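Local coordinates for globin III, extracellular (Lumbricus terrestris, PDB 1X9F), which binds haem and, as one of the globins of the giant extracellular haemoglobin (erythrocruorin) of the earthworm, probably carries oxygen, at residues 9-14 with 133-138. Sequence-based numbering, arbitrary orientation.
Sequences EEDHRI and ALAWKS
Ala135 presses its CB against Asp11, lying 3.8 Å from the Asp11 backbone O, and the carboxylate of Asp11 reaches past that methyl. Asp11 OD2 stands 3.9 Å from Ala135 CB. Ile14 CB and its CG2 branch lie beside the same methyl, at 4.4 Å from Ile14 CB to Ala135 CB, while the CG1–CD1 arm runs away from the second helix. With so small a residue at the crossing, the axes of 9-14 and 133-138 approach to 8.6 Å at 98°, nearly at right angles, and the CA atoms of Asp11 and Ala135 are 4.8 Å apart.

In globin terms these are the A helix, 9-20, and the start of the H helix, 133-148, so the contact joins the two ends of the all-helical fold. The disulfide between Cys7 and Cys139 ties the chain just outside both segments and fastens the same corner covalently, and Cys7 N also makes a weak hydrogen bond with Ser138 OG.

No hydrogen bond spans the two segments, and the polar groups turn to other partners. Asp11 has CG anti to its carbonyl carbon (chi1 -78°), beside the backbone N, and OD1 accepts a bond from Ser8 N, the bond that an N3 acidic side chain makes in a capping box, here with Ser8 at the N-cap position. Ser138 OG comes no nearer than 3.9 Å to Asp11 OD1; chi1 of 66° sets OG between the backbone N and the carbonyl carbon, near the carbonyl O atoms of Leu134 and Ala135, to either of which it could give a weak bond.

On a different side of the first helix, Arg13 grips Glu10 side-on, NE to OE2 at 2.7 Å and NH2 to OE1 at 3.1 Å, both nitrogens meeting the carboxylate from above its plane. Asp11 OD2 and Glu10 OE1 both have partners on the chain of another protein, a backbone hydrogen bond and a salt bridge to a basic side chain.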
ATOM      1  N   GLU C   9      -7.774  30.862  -6.993  1.00 26.10           N
ATOM      2  CA  GLU C   9      -8.769  29.793  -7.009  1.00 27.21           C
ATOM      3  C   GLU C   9      -8.350  28.609  -6.145  1.00 25.59           C
ATOM      4  O   GLU C   9      -9.030  28.288  -5.169  1.00 22.79           O
ATOM      5  CB  GLU C   9      -9.013  29.302  -8.438  1.00 31.28           C
ATOM      6  CG  GLU C   9      -9.681  30.306  -9.371  1.00 41.03           C
ATOM      7  CD  GLU C   9     -11.108  30.659  -8.972  1.00 54.22           C
ATOM      8  OE1 GLU C   9     -11.559  31.762  -9.349  1.00 54.37           O
ATOM      9  OE2 GLU C   9     -11.783  29.848  -8.293  1.00 58.33           O
ATOM     10  N   GLU C  10      -7.237  27.965  -6.512  1.00 25.64           N
ATOM     11  CA  GLU C  10      -6.703  26.823  -5.762  1.00 26.55           C
ATOM     12  C   GLU C  10      -6.408  27.194  -4.307  1.00 26.10           C
ATOM     13  O   GLU C  10      -6.704  26.410  -3.406  1.00 25.04           O
ATOM     14  CB  GLU C  10      -5.446  26.238  -6.424  1.00 26.82           C
ATOM     15  CG  GLU C  10      -5.689  25.286  -7.603  1.00 37.78           C
ATOM     16  CD  GLU C  10      -6.022  23.867  -7.162  1.00 54.11           C
ATOM     17  OE1 GLU C  10      -5.093  23.124  -6.754  1.00 42.47           O
ATOM     18  OE2 GLU C  10      -7.215  23.483  -7.246  1.00 55.89           O
ATOM     19  N   ASP C  11      -5.838  28.385  -4.084  1.00 25.52           N
ATOM     20  CA  ASP C  11      -5.564  28.897  -2.725  1.00 25.80           C
ATOM     21  C   ASP C  11      -6.783  28.804  -1.818  1.00 25.18           C
ATOM     22  O   ASP C  11      -6.722  28.184  -0.752  1.00 24.20           O
ATOM     23  CB  ASP C  11      -5.115  30.364  -2.751  1.00 27.52           C
ATOM     24  CG  ASP C  11      -3.664  30.540  -3.155  1.00 27.10           C
ATOM     25  OD1 ASP C  11      -3.314  31.659  -3.586  1.00 32.64           O
ATOM     26  OD2 ASP C  11      -2.799  29.640  -3.078  1.00 32.60           O
ATOM     27  N   HIS C  12      -7.885  29.417  -2.242  1.00 22.31           N
ATOM     28  CA  HIS C  12      -9.071  29.445  -1.400  1.00 24.10           C
ATOM     29  C   HIS C  12      -9.738  28.074  -1.268  1.00 23.58           C
ATOM     30  O   HIS C  12     -10.404  27.801  -0.274  1.00 24.56           O
ATOM     31  CB  HIS C  12     -10.046  30.566  -1.810  1.00 26.72           C
ATOM     32  CG  HIS C  12     -10.951  30.228  -2.956  1.00 23.17           C
ATOM     33  ND1 HIS C  12     -10.935  30.924  -4.147  1.00 20.47           N
ATOM     34  CD2 HIS C  12     -11.929  29.298  -3.078  1.00 23.05           C
ATOM     35  CE1 HIS C  12     -11.848  30.423  -4.960  1.00 22.00           C
ATOM     36  NE2 HIS C  12     -12.462  29.434  -4.336  1.00 24.64           N
ATOM     37  N   ARG C  13      -9.535  27.215  -2.262  1.00 23.79           N
ATOM     38  CA  ARG C  13     -10.028  25.849  -2.214  1.00 23.72           C
ATOM     39  C   ARG C  13      -9.224  25.043  -1.177  1.00 22.97           C
ATOM     40  O   ARG C  13      -9.794  24.219  -0.458  1.00 21.23           O
ATOM     41  CB  ARG C  13      -9.957  25.219  -3.619  1.00 26.07           C
ATOM     42  CG  ARG C  13     -10.540  23.812  -3.731  1.00 37.96           C
ATOM     43  CD  ARG C  13     -10.136  23.039  -5.003  1.00 55.56           C
ATOM     44  NE  ARG C  13      -8.689  22.774  -5.100  1.00 61.60           N
ATOM     45  CZ  ARG C  13      -8.025  21.862  -4.382  1.00 61.03           C
ATOM     46  NH1 ARG C  13      -8.655  21.109  -3.485  1.00 58.81           N
ATOM     47  NH2 ARG C  13      -6.717  21.710  -4.556  1.00 60.44           N
ATOM     48  N   ILE C  14      -7.912  25.295  -1.100  1.00 22.42           N
ATOM     49  CA  ILE C  14      -7.047  24.668  -0.090  1.00 22.76           C
ATOM     50  C   ILE C  14      -7.477  25.116   1.306  1.00 22.48           C
ATOM     51  O   ILE C  14      -7.600  24.298   2.220  1.00 22.99           O
ATOM     52  CB  ILE C  14      -5.533  24.992  -0.333  1.00 24.38           C
ATOM     53  CG1 ILE C  14      -5.058  24.509  -1.710  1.00 24.94           C
ATOM     54  CG2 ILE C  14      -4.654  24.404   0.773  1.00 21.04           C
ATOM     55  CD1 ILE C  14      -4.969  22.995  -1.876  1.00 31.35           C
ATOM     56  N   ALA C 133       0.672  27.194   4.623  1.00 19.88           N
ATOM     57  CA  ALA C 133       0.910  28.517   5.188  1.00 20.38           C
ATOM     58  C   ALA C 133       0.723  29.636   4.176  1.00 19.15           C
ATOM     59  O   ALA C 133       0.220  30.700   4.526  1.00 20.82           O
ATOM     60  CB  ALA C 133       2.288  28.607   5.844  1.00 19.80           C
ATOM     61  N   LEU C 134       1.113  29.392   2.926  1.00 19.03           N
ATOM     62  CA  LEU C 134       1.047  30.425   1.891  1.00 19.28           C
ATOM     63  C   LEU C 134      -0.384  30.770   1.500  1.00 20.54           C
ATOM     64  O   LEU C 134      -0.729  31.947   1.379  1.00 19.93           O
ATOM     65  CB  LEU C 134       1.873  30.031   0.659  1.00 18.93           C
ATOM     66  CG  LEU C 134       3.388  29.945   0.884  1.00 22.54           C
ATOM     67  CD1 LEU C 134       4.111  29.517  -0.374  1.00 20.00           C
ATOM     68  CD2 LEU C 134       3.976  31.256   1.403  1.00 22.64           C
ATOM     69  N   ALA C 135      -1.212  29.743   1.321  1.00 21.59           N
ATOM     70  CA  ALA C 135      -2.615  29.927   0.955  1.00 21.61           C
ATOM     71  C   ALA C 135      -3.413  30.631   2.054  1.00 23.86           C
ATOM     72  O   ALA C 135      -4.205  31.533   1.770  1.00 25.72           O
ATOM     73  CB  ALA C 135      -3.247  28.591   0.606  1.00 19.20           C
ATOM     74  N   TRP C 136      -3.204  30.219   3.302  1.00 23.24           N
ATOM     75  CA  TRP C 136      -3.893  30.841   4.421  1.00 22.88           C
ATOM     76  C   TRP C 136      -3.450  32.278   4.578  1.00 23.99           C
ATOM     77  O   TRP C 136      -4.285  33.161   4.740  1.00 25.63           O
ATOM     78  CB  TRP C 136      -3.655  30.067   5.711  1.00 22.71           C
ATOM     79  CG  TRP C 136      -4.594  28.935   5.862  1.00 21.64           C
ATOM     80  CD1 TRP C 136      -4.401  27.656   5.442  1.00 24.08           C
ATOM     81  CD2 TRP C 136      -5.894  28.970   6.458  1.00 21.41           C
ATOM     82  NE1 TRP C 136      -5.496  26.887   5.750  1.00 19.11           N
ATOM     83  CE2 TRP C 136      -6.430  27.670   6.371  1.00 23.11           C
ATOM     84  CE3 TRP C 136      -6.664  29.970   7.060  1.00 20.43           C
ATOM     85  CZ2 TRP C 136      -7.690  27.342   6.865  1.00 23.00           C
ATOM     86  CZ3 TRP C 136      -7.914  29.645   7.550  1.00 20.87           C
ATOM     87  CH2 TRP C 136      -8.414  28.342   7.450  1.00 21.82           C
ATOM     88  N   LYS C 137      -2.140  32.513   4.506  1.00 23.61           N
ATOM     89  CA  LYS C 137      -1.597  33.865   4.635  1.00 23.64           C
ATOM     90  C   LYS C 137      -2.264  34.866   3.685  1.00 23.27           C
ATOM     91  O   LYS C 137      -2.744  35.916   4.124  1.00 23.11           O
ATOM     92  CB  LYS C 137      -0.079  33.876   4.445  1.00 23.52           C
ATOM     93  CG  LYS C 137       0.549  35.223   4.750  1.00 29.04           C
ATOM     94  CD  LYS C 137       2.050  35.233   4.507  1.00 42.99           C
ATOM     95  CE  LYS C 137       2.615  36.637   4.696  1.00 47.49           C
ATOM     96  NZ  LYS C 137       2.186  37.271   5.990  1.00 47.57           N
ATOM     97  N   SER C 138      -2.302  34.533   2.399  1.00 20.24           N
ATOM     98  CA  SER C 138      -2.891  35.427   1.406  1.00 21.48           C
ATOM     99  C   SER C 138      -4.410  35.573   1.535  1.00 21.22           C
ATOM    100  O   SER C 138      -4.935  36.677   1.378  1.00 20.35           O
ATOM    101  CB  SER C 138      -2.501  35.000  -0.010  1.00 21.85           C
ATOM    102  OG  SER C 138      -3.061  33.737  -0.323  1.00 28.87           O
TER